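Local coordinates for putative cell adhesion protein (PDB 3LIU), which probably serves as a fimbrillin of the FimA/Mfa1 family, a pilus building block thought to take part in cell adhesion, at residues D42-T47 against V89-P94; K123-S128 against L171-A176; V58-D63 against K72-Q77; P94-E99 against I110-N115. One frame throughout, in Å; residues are numbered along the deposited sequence. Where two conformers were deposited one is given.

Contact 1 of 4, residues D42-T47 against V89-P94; sequences DVNTLT and VANAAP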
loop_
_atom_site.group_PDB
_atom_site.type_symbol
_atom_site.label_atom_id
_atom_site.label_comp_id
_atom_site.label_asym_id
_atom_site.label_seq_id
_atom_site.Cartn_x
_atom_site.Cartn_y
_atom_site.Cartn_z
ATOM N N ASP A 42 1.760 -3.612 13.906
ATOM C CA ASP A 42 2.926 -4.178 14.602
ATOM C C ASP A 42 4.262 -3.566 14.066
ATOM O O ASP A 42 4.427 -3.382 12.863
ATOM C CB ASP A 42 3.020 -5.705 14.463
ATOM C CG ASP A 42 1.894 -6.460 15.166
ATOM O OD1 ASP A 42 1.092 -5.863 15.916
ATOM O OD2 ASP A 42 1.827 -7.685 14.937
ATOM N N VAL A 43 5.187 -3.309 14.993
ATOM C CA VAL A 43 6.547 -2.902 14.726
ATOM C C VAL A 43 7.422 -3.936 15.349
ATOM O O VAL A 43 7.589 -3.979 16.558
ATOM C CB VAL A 43 6.815 -1.524 15.313
ATOM C CG1 VAL A 43 8.282 -1.174 15.220
ATOM C CG2 VAL A 43 5.886 -0.489 14.595
ATOM N N ASN A 44 7.965 -4.815 14.531
ATOM C CA ASN A 44 8.777 -5.934 15.043
ATOM C C ASN A 44 10.274 -5.638 14.996
ATOM O O ASN A 44 11.019 -5.921 15.918
ATOM C CB ASN A 44 8.477 -7.147 14.179
ATOM C CG ASN A 44 7.045 -7.526 14.230
ATOM O OD1 ASN A 44 6.459 -7.559 15.301
ATOM N ND2 ASN A 44 6.461 -7.838 13.078
ATOM N N THR A 45 10.715 -5.048 13.894
ATOM C CA THR A 45 12.126 -4.698 13.728
ATOM C C THR A 45 12.180 -3.254 13.296
ATOM O O THR A 45 11.245 -2.770 12.647
ATOM C CB THR A 45 12.861 -5.561 12.655
ATOM O OG1 THR A 45 12.282 -5.327 11.364
ATOM C CG2 THR A 45 12.840 -7.072 12.980
ATOM N N LEU A 46 13.277 -2.592 13.648
ATOM C CA LEU A 46 13.615 -1.269 13.121
ATOM C C LEU A 46 14.992 -1.274 12.471
ATOM O O LEU A 46 15.993 -1.729 13.069
ATOM C CB LEU A 46 13.584 -0.211 14.218
ATOM C CG LEU A 46 12.172 0.014 14.759
ATOM C CD1 LEU A 46 12.261 0.922 15.979
ATOM C CD2 LEU A 46 11.279 0.641 13.718
ATOM N N THR A 47 15.033 -0.775 11.240
ATOM C CA THR A 47 16.292 -0.516 10.544
ATOM C C THR A 47 16.494 0.971 10.510
ATOM O O THR A 47 15.625 1.699 10.048
ATOM C CB THR A 47 16.271 -1.060 9.104
ATOM O OG1 THR A 47 16.015 -2.465 9.139
ATOM C CG2 THR A 47 17.605 -0.820 8.409
ATOM N N VAL A 89 13.141 2.557 9.172
ATOM C CA VAL A 89 12.266 1.649 8.478
ATOM C C VAL A 89 11.824 0.535 9.425
ATOM O O VAL A 89 12.638 -0.179 9.999
ATOM C CB VAL A 89 12.960 1.015 7.224
ATOM C CG1 VAL A 89 12.012 -0.061 6.566
ATOM C CG2 VAL A 89 13.337 2.103 6.196
ATOM N N ALA A 90 10.528 0.349 9.562
ATOM C CA ALA A 90 9.983 -0.783 10.330
ATOM C C ALA A 90 9.708 -1.975 9.444
ATOM O O ALA A 90 9.183 -1.833 8.328
ATOM C CB ALA A 90 8.670 -0.380 11.068
ATOM N N ASN A 91 10.030 -3.154 9.977
ATOM C CA ASN A 91 9.584 -4.440 9.433
ATOM C C ASN A 91 10.178 -4.767 8.046
ATOM O O ASN A 91 9.540 -5.392 7.223
ATOM C CB ASN A 91 8.054 -4.502 9.410
ATOM C CG ASN A 91 7.438 -4.361 10.809
ATOM O OD1 ASN A 91 8.000 -4.840 11.774
ATOM N ND2 ASN A 91 6.310 -3.645 10.914
ATOM N N ALA A 92 11.387 -4.298 7.778
ATOM C CA ALA A 92 12.052 -4.634 6.527
ATOM C C ALA A 92 12.293 -6.139 6.436
ATOM O O ALA A 92 12.781 -6.772 7.396
ATOM C CB ALA A 92 13.357 -3.864 6.376
ATOM N N ALA A 93 11.992 -6.709 5.274
ATOM C CA ALA A 93 12.257 -8.142 5.034
ATOM C C ALA A 93 13.767 -8.385 5.201
ATOM O O ALA A 93 14.560 -7.466 5.032
ATOM C CB ALA A 93 11.770 -8.582 3.649
ATOM N N PRO A 94 14.161 -9.592 5.620
ATOM C CA PRO A 94 15.600 -9.878 5.824
ATOM C C PRO A 94 16.541 -9.444 4.704
ATOM O O PRO A 94 17.561 -8.821 4.977
ATOM C CB PRO A 94 15.606 -11.393 6.004
ATOM C CG PRO A 94 14.375 -11.608 6.822
ATOM C CD PRO A 94 13.331 -10.694 6.161
HETATM O O HOH W 1 13.261 -3.044 9.892
HETATM O O HOH W 2 11.674 -7.265 9.807
#

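Contact 2 of 4, residues K123-S128 against L171-A176; sequences KGLTMS and LVRDVA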
loop_
_atom_site.group_PDB
_atom_site.type_symbol
_atom_site.label_atom_id
_atom_site.label_comp_id
_atom_site.label_asym_id
_atom_site.label_seq_id
_atom_site.Cartn_x
_atom_site.Cartn_y
_atom_site.Cartn_z
ATOM N N LYS A 123 5.169 -10.801 8.916
ATOM C CA LYS A 123 6.366 -9.937 8.884
ATOM C C LYS A 123 6.146 -8.650 9.662
ATOM O O LYS A 123 7.078 -8.101 10.302
ATOM C CB LYS A 123 6.754 -9.565 7.459
ATOM C CG LYS A 123 7.946 -8.567 7.410
ATOM C CD LYS A 123 8.386 -8.296 5.991
ATOM C CE LYS A 123 7.421 -7.329 5.266
ATOM N NZ LYS A 123 7.415 -5.986 5.768
ATOM N N GLY A 124 4.911 -8.154 9.604
ATOM C CA GLY A 124 4.675 -6.754 9.900
ATOM C C GLY A 124 4.766 -5.997 8.589
ATOM O O GLY A 124 5.547 -6.338 7.714
ATOM N N LEU A 125 3.940 -4.979 8.431
ATOM C CA LEU A 125 3.902 -4.195 7.203
ATOM C C LEU A 125 5.068 -3.216 7.202
ATOM O O LEU A 125 5.416 -2.644 8.236
ATOM C CB LEU A 125 2.581 -3.431 7.106
ATOM C CG LEU A 125 1.344 -4.324 7.073
ATOM C CD1 LEU A 125 0.108 -3.500 7.009
ATOM C CD2 LEU A 125 1.425 -5.259 5.842
ATOM N N THR A 126 5.692 -3.025 6.052
ATOM C CA THR A 126 6.816 -2.118 6.000
ATOM C C THR A 126 6.320 -0.690 6.246
ATOM O O THR A 126 5.351 -0.253 5.632
ATOM C CB THR A 126 7.546 -2.147 4.649
ATOM O OG1 THR A 126 7.748 -3.508 4.221
ATOM C CG2 THR A 126 8.915 -1.421 4.798
HETATM N N MSE A 127 6.988 0.041 7.126
HETATM C CA MSE A 127 6.654 1.458 7.397
HETATM C C MSE A 127 7.949 2.270 7.431
HETATM O O MSE A 127 9.004 1.723 7.744
HETATM C CB MSE A 127 6.000 1.603 8.791
HETATM C CG MSE A 127 4.813 0.746 9.032
HETATM SE SE MSE A 127 4.639 0.376 10.920
HETATM C CE MSE A 127 3.159 -0.917 10.793
ATOM N N SER A 128 7.865 3.566 7.177
ATOM C CA SER A 128 9.031 4.432 7.281
ATOM C C SER A 128 8.720 5.780 7.876
ATOM O O SER A 128 7.616 6.251 7.787
ATOM C CB SER A 128 9.651 4.694 5.917
ATOM O OG SER A 128 8.663 5.070 4.978
ATOM N N LEU A 171 5.892 6.783 12.174
ATOM C CA LEU A 171 6.135 5.931 11.011
ATOM C C LEU A 171 4.878 5.923 10.176
ATOM O O LEU A 171 3.792 5.977 10.728
ATOM C CB LEU A 171 6.520 4.513 11.425
ATOM C CG LEU A 171 7.736 4.326 12.335
ATOM C CD1 LEU A 171 7.939 2.815 12.623
ATOM C CD2 LEU A 171 8.994 5.019 11.790
ATOM N N VAL A 172 5.032 5.887 8.850
ATOM C CA VAL A 172 3.921 5.792 7.934
ATOM C C VAL A 172 4.033 4.540 7.096
ATOM O O VAL A 172 5.076 4.277 6.518
ATOM C CB VAL A 172 3.824 7.022 7.018
ATOM C CG1 VAL A 172 2.607 6.873 6.056
ATOM C CG2 VAL A 172 3.712 8.271 7.854
ATOM N N ARG A 173 2.949 3.777 7.022
ATOM C CA ARG A 173 2.961 2.520 6.264
ATOM C C ARG A 173 3.324 2.763 4.806
ATOM O O ARG A 173 3.023 3.803 4.255
ATOM C CB ARG A 173 1.619 1.809 6.328
ATOM C CG ARG A 173 1.209 1.313 7.703
ATOM C CD ARG A 173 -0.156 0.611 7.621
ATOM N NE ARG A 173 -0.721 0.252 8.931
ATOM C CZ ARG A 173 -1.336 1.094 9.776
ATOM N NH1 ARG A 173 -1.454 2.363 9.498
ATOM N NH2 ARG A 173 -1.835 0.656 10.932
ATOM N N ASP A 174 3.959 1.768 4.197
ATOM C CA ASP A 174 4.348 1.818 2.811
ATOM C C ASP A 174 3.267 1.144 1.916
ATOM O O ASP A 174 3.411 1.122 0.707
ATOM C CB ASP A 174 5.713 1.123 2.621
ATOM C CG ASP A 174 6.923 1.988 3.062
ATOM O OD1 ASP A 174 6.770 3.100 3.608
ATOM O OD2 ASP A 174 8.074 1.534 2.828
ATOM N N VAL A 175 2.193 0.591 2.501
ATOM C CA VAL A 175 1.138 -0.043 1.741
ATOM C C VAL A 175 -0.180 0.759 1.925
ATOM O O VAL A 175 -0.299 1.564 2.853
ATOM C CB VAL A 175 0.895 -1.538 2.144
ATOM C CG1 VAL A 175 2.054 -2.444 1.714
ATOM C CG2 VAL A 175 0.644 -1.656 3.636
ATOM N N ALA A 176 -1.142 0.495 1.043
ATOM C CA ALA A 176 -2.549 0.948 1.141
ATOM C C ALA A 176 -3.405 -0.281 1.350
ATOM O O ALA A 176 -2.977 -1.404 1.016
ATOM C CB ALA A 176 -3.014 1.701 -0.164
#

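Contact 3 of 4, residues V58-D63 against K72-Q77; sequences VIYTKD and KDVGPQ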
loop_
_atom_site.group_PDB
_atom_site.type_symbol
_atom_site.label_atom_id
_atom_site.label_comp_id
_atom_site.label_asym_id
_atom_site.label_seq_id
_atom_site.Cartn_x
_atom_site.Cartn_y
_atom_site.Cartn_z
ATOM N N VAL A 58 26.228 4.849 9.074
ATOM C CA VAL A 58 26.014 3.716 9.950
ATOM C C VAL A 58 24.582 3.264 9.777
ATOM O O VAL A 58 23.640 4.058 9.983
ATOM C CB VAL A 58 26.256 4.070 11.426
ATOM C CG1 VAL A 58 26.152 2.837 12.288
ATOM C CG2 VAL A 58 27.659 4.673 11.608
ATOM N N ILE A 59 24.403 2.005 9.389
ATOM C CA ILE A 59 23.062 1.407 9.228
ATOM C C ILE A 59 22.980 0.120 10.012
ATOM O O ILE A 59 23.907 -0.682 9.959
ATOM C CB ILE A 59 22.740 1.059 7.761
ATOM C CG1 ILE A 59 22.883 2.309 6.864
ATOM C CG2 ILE A 59 21.306 0.431 7.647
ATOM C CD1 ILE A 59 23.985 2.266 5.881
ATOM N N TYR A 60 21.888 -0.079 10.742
ATOM C CA TYR A 60 21.726 -1.257 11.576
ATOM C C TYR A 60 20.277 -1.629 11.733
ATOM O O TYR A 60 19.382 -0.792 11.565
ATOM C CB TYR A 60 22.328 -1.042 12.964
ATOM C CG TYR A 60 21.789 0.168 13.676
ATOM C CD1 TYR A 60 22.263 1.433 13.370
ATOM C CD2 TYR A 60 20.823 0.057 14.671
ATOM C CE1 TYR A 60 21.792 2.572 14.040
ATOM C CE2 TYR A 60 20.339 1.203 15.343
ATOM C CZ TYR A 60 20.829 2.451 14.990
ATOM O OH TYR A 60 20.399 3.592 15.600
ATOM N N THR A 61 20.049 -2.882 12.108
ATOM C CA THR A 61 18.693 -3.407 12.345
ATOM C C THR A 61 18.657 -4.126 13.686
ATOM O O THR A 61 19.540 -4.930 13.988
ATOM C CB THR A 61 18.210 -4.373 11.236
ATOM O OG1 THR A 61 18.132 -3.686 9.988
ATOM C CG2 THR A 61 16.761 -4.930 11.549
ATOM N N LYS A 62 17.650 -3.818 14.482
ATOM C CA LYS A 62 17.441 -4.415 15.789
ATOM C C LYS A 62 15.967 -4.685 15.981
ATOM O O LYS A 62 15.093 -4.140 15.281
ATOM C CB LYS A 62 17.919 -3.494 16.925
ATOM C CG LYS A 62 19.425 -3.162 16.824
ATOM C CD LYS A 62 19.973 -2.347 17.964
ATOM C CE LYS A 62 21.525 -2.388 17.931
ATOM N NZ LYS A 62 22.113 -1.204 18.601
ATOM N N ASP A 63 15.690 -5.576 16.911
ATOM C CA ASP A 63 14.308 -5.844 17.298
ATOM C C ASP A 63 13.846 -4.636 18.069
ATOM O O ASP A 63 14.634 -4.027 18.854
ATOM C CB ASP A 63 14.207 -7.135 18.139
ATOM C CG ASP A 63 14.370 -8.379 17.293
ATOM O OD1 ASP A 63 14.323 -8.291 16.050
ATOM O OD2 ASP A 63 14.550 -9.459 17.861
ATOM N N LYS A 72 8.085 2.309 20.967
ATOM C CA LYS A 72 9.076 1.241 20.912
ATOM C C LYS A 72 10.424 1.848 20.634
ATOM O O LYS A 72 10.496 2.885 19.987
ATOM C CB LYS A 72 8.717 0.246 19.828
ATOM C CG LYS A 72 7.364 -0.410 20.045
ATOM C CD LYS A 72 7.244 -1.647 19.224
ATOM C CE LYS A 72 6.904 -2.827 20.074
ATOM N NZ LYS A 72 6.881 -4.043 19.226
ATOM N N ASP A 73 11.479 1.196 21.124
ATOM C CA ASP A 73 12.840 1.748 21.111
ATOM C C ASP A 73 13.779 0.837 20.347
ATOM O O ASP A 73 13.561 -0.385 20.282
ATOM C CB ASP A 73 13.359 1.873 22.574
ATOM C CG ASP A 73 12.469 2.790 23.428
ATOM O OD1 ASP A 73 12.037 3.844 22.898
ATOM O OD2 ASP A 73 12.147 2.450 24.589
ATOM N N VAL A 74 14.832 1.435 19.794
ATOM C CA VAL A 74 15.995 0.682 19.317
ATOM C C VAL A 74 17.152 1.086 20.212
ATOM O O VAL A 74 17.458 2.266 20.334
ATOM C CB VAL A 74 16.307 0.952 17.820
ATOM C CG1 VAL A 74 16.554 2.424 17.566
ATOM C CG2 VAL A 74 17.496 0.129 17.361
ATOM N N GLY A 75 17.787 0.097 20.844
ATOM C CA GLY A 75 18.761 0.297 21.922
ATOM C C GLY A 75 19.990 1.005 21.435
ATOM O O GLY A 75 20.189 1.111 20.223
ATOM N N PRO A 76 20.818 1.498 22.369
ATOM C CA PRO A 76 21.935 2.324 21.960
ATOM C C PRO A 76 22.770 1.648 20.912
ATOM O O PRO A 76 23.009 0.459 21.003
ATOM C CB PRO A 76 22.724 2.504 23.252
ATOM C CG PRO A 76 21.685 2.556 24.271
ATOM C CD PRO A 76 20.712 1.457 23.837
ATOM N N GLN A 77 23.204 2.413 19.924
ATOM C CA GLN A 77 24.065 1.905 18.880
ATOM C C GLN A 77 25.190 2.886 18.706
ATOM O O GLN A 77 24.964 4.084 18.762
ATOM C CB GLN A 77 23.282 1.808 17.586
ATOM C CG GLN A 77 24.116 1.537 16.351
ATOM C CD GLN A 77 24.590 0.114 16.283
ATOM O OE1 GLN A 77 24.002 -0.789 16.896
ATOM N NE2 GLN A 77 25.665 -0.101 15.529
HETATM O O HOH W 3 19.664 3.129 18.245
HETATM O O HOH W 4 16.215 -2.715 20.527
#

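Contact 4 of 4, residues P94-E99 against I110-N115; sequences PVIQTE and IETTIN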
loop_
_atom_site.group_PDB
_atom_site.type_symbol
_atom_site.label_atom_id
_atom_site.label_comp_id
_atom_site.label_asym_id
_atom_site.label_seq_id
_atom_site.Cartn_x
_atom_site.Cartn_y
_atom_site.Cartn_z
ATOM N N PRO A 94 14.161 -9.592 5.620
ATOM C CA PRO A 94 15.600 -9.878 5.824
ATOM C C PRO A 94 16.541 -9.444 4.704
ATOM O O PRO A 94 17.561 -8.821 4.977
ATOM C CB PRO A 94 15.606 -11.393 6.004
ATOM C CG PRO A 94 14.375 -11.608 6.822
ATOM C CD PRO A 94 13.331 -10.694 6.161
ATOM N N VAL A 95 16.192 -9.734 3.459
ATOM C CA VAL A 95 17.065 -9.359 2.330
ATOM C C VAL A 95 17.081 -7.829 2.181
ATOM O O VAL A 95 18.129 -7.241 1.845
ATOM C CB VAL A 95 16.629 -10.047 0.999
ATOM C CG1 VAL A 95 17.312 -9.441 -0.235
ATOM C CG2 VAL A 95 16.912 -11.572 1.038
ATOM N N ILE A 96 15.955 -7.177 2.455
ATOM C CA ILE A 96 15.901 -5.697 2.389
ATOM C C ILE A 96 16.811 -5.082 3.485
ATOM O O ILE A 96 17.440 -4.059 3.277
ATOM C CB ILE A 96 14.455 -5.156 2.504
ATOM C CG1 ILE A 96 13.525 -5.782 1.450
ATOM C CG2 ILE A 96 14.397 -3.571 2.451
ATOM C CD1 ILE A 96 13.990 -5.607 -0.054
ATOM N N GLN A 97 16.884 -5.716 4.646
ATOM C CA GLN A 97 17.745 -5.223 5.719
ATOM C C GLN A 97 19.201 -5.130 5.255
ATOM O O GLN A 97 19.877 -4.170 5.559
ATOM C CB GLN A 97 17.656 -6.110 6.966
ATOM C CG GLN A 97 16.298 -6.137 7.660
ATOM C CD GLN A 97 16.247 -7.193 8.762
ATOM O OE1 GLN A 97 17.277 -7.602 9.280
ATOM N NE2 GLN A 97 15.054 -7.674 9.078
ATOM N N THR A 98 19.643 -6.101 4.456
ATOM C CA THR A 98 20.986 -6.119 3.951
ATOM C C THR A 98 21.180 -5.102 2.857
ATOM O O THR A 98 22.204 -4.389 2.825
ATOM C CB THR A 98 21.353 -7.512 3.437
ATOM O OG1 THR A 98 21.296 -8.422 4.527
ATOM C CG2 THR A 98 22.775 -7.504 2.874
ATOM N N GLU A 99 20.206 -5.006 1.968
ATOM C CA GLU A 99 20.249 -3.971 0.934
ATOM C C GLU A 99 20.361 -2.575 1.558
ATOM O O GLU A 99 21.168 -1.766 1.131
ATOM C CB GLU A 99 19.013 -4.052 0.033
ATOM C CG GLU A 99 19.009 -5.278 -0.875
ATOM C CD GLU A 99 17.802 -5.344 -1.809
ATOM O OE1 GLU A 99 16.926 -4.477 -1.767
ATOM O OE2 GLU A 99 17.722 -6.289 -2.608
ATOM N N ILE A 110 16.672 5.309 0.757
ATOM C CA ILE A 110 15.211 5.488 0.729
ATOM C C ILE A 110 14.613 4.962 -0.601
ATOM O O ILE A 110 13.446 4.568 -0.657
ATOM C CB ILE A 110 14.770 6.968 1.019
ATOM C CG1 ILE A 110 15.114 7.887 -0.155
ATOM C CG2 ILE A 110 15.379 7.456 2.338
ATOM C CD1 ILE A 110 14.581 9.387 0.025
ATOM N N GLU A 111 15.434 4.958 -1.654
ATOM C CA GLU A 111 15.061 4.375 -2.965
ATOM C C GLU A 111 15.135 2.855 -3.021
ATOM O O GLU A 111 14.758 2.286 -4.044
ATOM C CB GLU A 111 15.926 4.961 -4.094
ATOM C CG GLU A 111 15.593 6.421 -4.426
ATOM C CD GLU A 111 14.266 6.529 -5.219
ATOM O OE1 GLU A 111 13.866 5.593 -5.967
ATOM O OE2 GLU A 111 13.597 7.552 -5.067
ATOM N N THR A 112 15.626 2.200 -1.972
ATOM C CA THR A 112 15.641 0.760 -1.917
ATOM C C THR A 112 14.272 0.146 -2.266
ATOM O O THR A 112 13.248 0.586 -1.776
ATOM C CB THR A 112 16.094 0.242 -0.537
ATOM O OG1 THR A 112 17.399 0.726 -0.275
ATOM C CG2 THR A 112 16.146 -1.260 -0.521
ATOM N N THR A 113 14.270 -0.841 -3.158
ATOM C CA THR A 113 13.021 -1.405 -3.653
ATOM C C THR A 113 12.496 -2.458 -2.676
ATOM O O THR A 113 13.217 -3.385 -2.336
ATOM C CB THR A 113 13.191 -2.017 -5.037
ATOM O OG1 THR A 113 13.551 -0.970 -5.954
ATOM C CG2 THR A 113 11.853 -2.667 -5.495
ATOM N N ILE A 114 11.243 -2.330 -2.239
ATOM C CA ILE A 114 10.616 -3.403 -1.420
ATOM C C ILE A 114 9.616 -4.180 -2.313
ATOM O O ILE A 114 9.176 -3.655 -3.357
ATOM C CB ILE A 114 9.951 -2.849 -0.096
ATOM C CG1 ILE A 114 8.951 -1.735 -0.415
ATOM C CG2 ILE A 114 11.077 -2.499 0.937
ATOM C CD1 ILE A 114 8.152 -1.054 0.830
ATOM N N ASN A 115 9.277 -5.411 -1.912
ATOM C CA ASN A 115 8.480 -6.341 -2.720
ATOM C C ASN A 115 7.191 -6.724 -2.011
ATOM O O ASN A 115 7.186 -7.068 -0.826
ATOM C CB ASN A 115 9.287 -7.584 -3.037
ATOM C CG ASN A 115 10.584 -7.253 -3.712
ATOM O OD1 ASN A 115 10.603 -6.842 -4.891
ATOM N ND2 ASN A 115 11.685 -7.385 -2.969
HETATM O O HOH W 5 15.160 -4.842 -3.359
HETATM O O HOH W 6 16.594 -2.032 -4.228
#

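Contact 1 of 4, residues D42-T47 against V89-P94
Asn-91 meets the loop 42-44 and the first strand residue, Thr-45, with both ends of its amide. Asn-91 OD1 accepts Asn-44 N at 2.8 Å, in the carbonyl plane on a lone pair and nearly straight (163°), and takes a weak second bond from Thr-45 N. Asn-91 ND2 gives a hydrogen to Asp-42 O at 2.7 Å and another to Leu-125 O, so the rotation of the amide is fixed from both ends. The Asn-44 amide crosses it with planes 49° apart and sends ND2 to Lys-123 O instead. Asn-91 N closes back on Thr-45 O at 3.0 Å.

Thr-45 holds OG1 between its backbone N and carbonyl carbon (chi1 64°), where two waters find it. One water also bonds Thr-47 OG1, Val-89 O and Ala-92 N; the other bonds Ala-92 O. Thr-47 OG1 is shared with Thr-61. On the other face Leu-46 rests CD2 on Ala-90 CB at 3.9 Å.

Thr-47 and Val-89 form a hydrogen-bonded pair, Leu-46 and Ala-90 a non-hydrogen-bonded one: the end of an antiparallel ladder between strands 45-52 and 82-90, in a β-rich fimbrillin domain of the transthyretin clan.

Contact 2 of 4, residues K123-S128 against L171-A176
Met-127, a selenomethionine, and Arg-173 lie side by side and point the same way, their CG atoms 3.9 Å apart. They come from a non-hydrogen-bonded antiparallel pair whose CA atoms are only 4.0 Å apart. The Arg-173 chain is extended from CG to NE, which carries the guanidinium past Leu-125, whose CD1 sits at its edge. The same Leu-125 CD1 meets Val-175 CG2 at 3.9 Å, the two side chains crossing at about a right angle. At the other end Met-127 CB packs on Leu-171 CB.

Backbone bonds knit the segments on both sides of the Met-127 and Arg-173 pair. Ser-128 and Val-172 exchange two, and Asp-174 N donates to Thr-126 O at 2.8 Å, extending the pairing beyond the last bridge. Strands 127-136 and 172-185 thus pair antiparallel by their beginnings, in a short ladder of two bridges deep in the fold.

Asp-174 turns its carboxylate back over the other segment: Asp-174 OD2 lies 3.6 Å from Thr-126 CG2, and Asp-174 OD1 is 3.1 Å from Ser-128 OG, whose stronger polar partner is Val-214. That OD1 has a salt bridge to Arg-356, which also bonds Val-172 O; Arg-173 in turn is fastened by a salt bridge to Asp-40 and a hydrogen bond to Asn-357.

One shell further out, Lys-123 curls round through its last two torsions until Lys-123 NZ donates to Gly-124 O at 2.7 Å and to Thr-126 OG1 at 2.9 Å. Glu-119 makes a salt bridge with Lys-123 NZ through OE1 and a hydrogen bond with Thr-126 OG1 through OE2.

Contact 3 of 4, residues V58-D63 against K72-Q77
Val-74 comes first and occurs in two conformers. In one of them Val-74 CG2, anti to the backbone N, touches Tyr-60 CE2 in the plane of the ring at its edge and also meets Lys-62 CD, a contact to be held as doubtful.

Gly-75 follows with its backbone alone. A water accepts from its N and donates to Asp-63 O, while Gly-75 O receives a weak bond from Lys-62 NZ. A second water reaches both that carbonyl and Tyr-60 OH. Beyond Pro-76, Gln-77 bends at chi2 (74°) so that it folds over the tyrosine. Gln-77 CG stands 3.5 Å from the Tyr-60 ring centroid in a CH-pi contact over the face, and the amide stacks within 18° of the ring plane. Gln-77 OE1 takes Lys-62 NZ at 2.6 Å, in the carbonyl plane and on a lone pair.

The strands belong to the hairpin 57-66 and 71-80, but the directions of these short segments are 125° apart, well short of antiparallel, and side chains and waters bridge the gap. One glutamine thus covers the ring face with its aliphatic part and offers its amide oxygen to the extended lysine, whose charge it probably steadies, with weak help from Gly-75 O.

Contact 4 of 4, residues P94-E99 against I110-N115
Ile-96 is the first residue of the helix to meet the strand, and it does so with two branches. Ile-96 CG2 rests on Ile-114 CG2 at 3.8 Å, the side chains crossing at about a right angle, and passes Thr-112 CG2 at 4.2 Å. Ile-96 CD1 goes further, to 3.3 Å from Thr-113 O and 4.1 Å from Asn-115 ND2. With CG1 beside the backbone N (chi1 -55°) and a second turn the same way (chi2 -56°), the δ carbon is laid across the strand backbone. Ile-114 answers with CG2 alone; its CG1 branch heads away, toward Asp-174 and Thr-126.

Gln-97 faces elsewhere, donating from NE2 to Ala-92 O just ahead of the helix. The packing joins helix 94-101 to strand 113-115; the axes of helix segment 94-99 and of the strand run antiparallel (177°) at 9.3 Å. That strand pairs with strand 193-213, so the helix lies over the edge of a different sheet from the one strand 82-90 feeds it from.

One turn on, Glu-99 swings an extended chain toward Thr-112. Glu-99 OE1 sits 3.5 Å from Thr-112 CG2, and CB approaches the same methyl; Thr-112 OG1 is engaged with Phe-109 O in the preceding helix. Polar links here run through water: one water accepts from Thr-113 N at 2.8 Å and donates weakly to Glu-99 OE1. Another joins OE1 to Thr-113 O, though its short approach to the carboxylate makes that link doubtful. A glycerol, probably from the crystallisation liquor, lies close to the Glu-99 side chain.

Contacts 1 and 2 are buried, 9 Å apart at their centres and joined by neighbouring strands 82-90 and 127-136: Ala-90 N probably bonds Met-127 O, and Lys-123 NZ probably reaches Asn-91 O. Each has a short backbone ladder, joined by an asparagine amide in contact 1 and by buried charges in contact 2. Contact 3, farthest from the chain centre, is only partly buried and relies on side chains and water; it is nested in the loop closed by contact 1 and tied to it through Thr-47 and Thr-61. Contact 4, also partly buried, has no direct hydrogen bond. Its helix borders contact 1, sharing Pro-94, while Ile-114 CD1 on its strand packs against Asp-174 of contact 2.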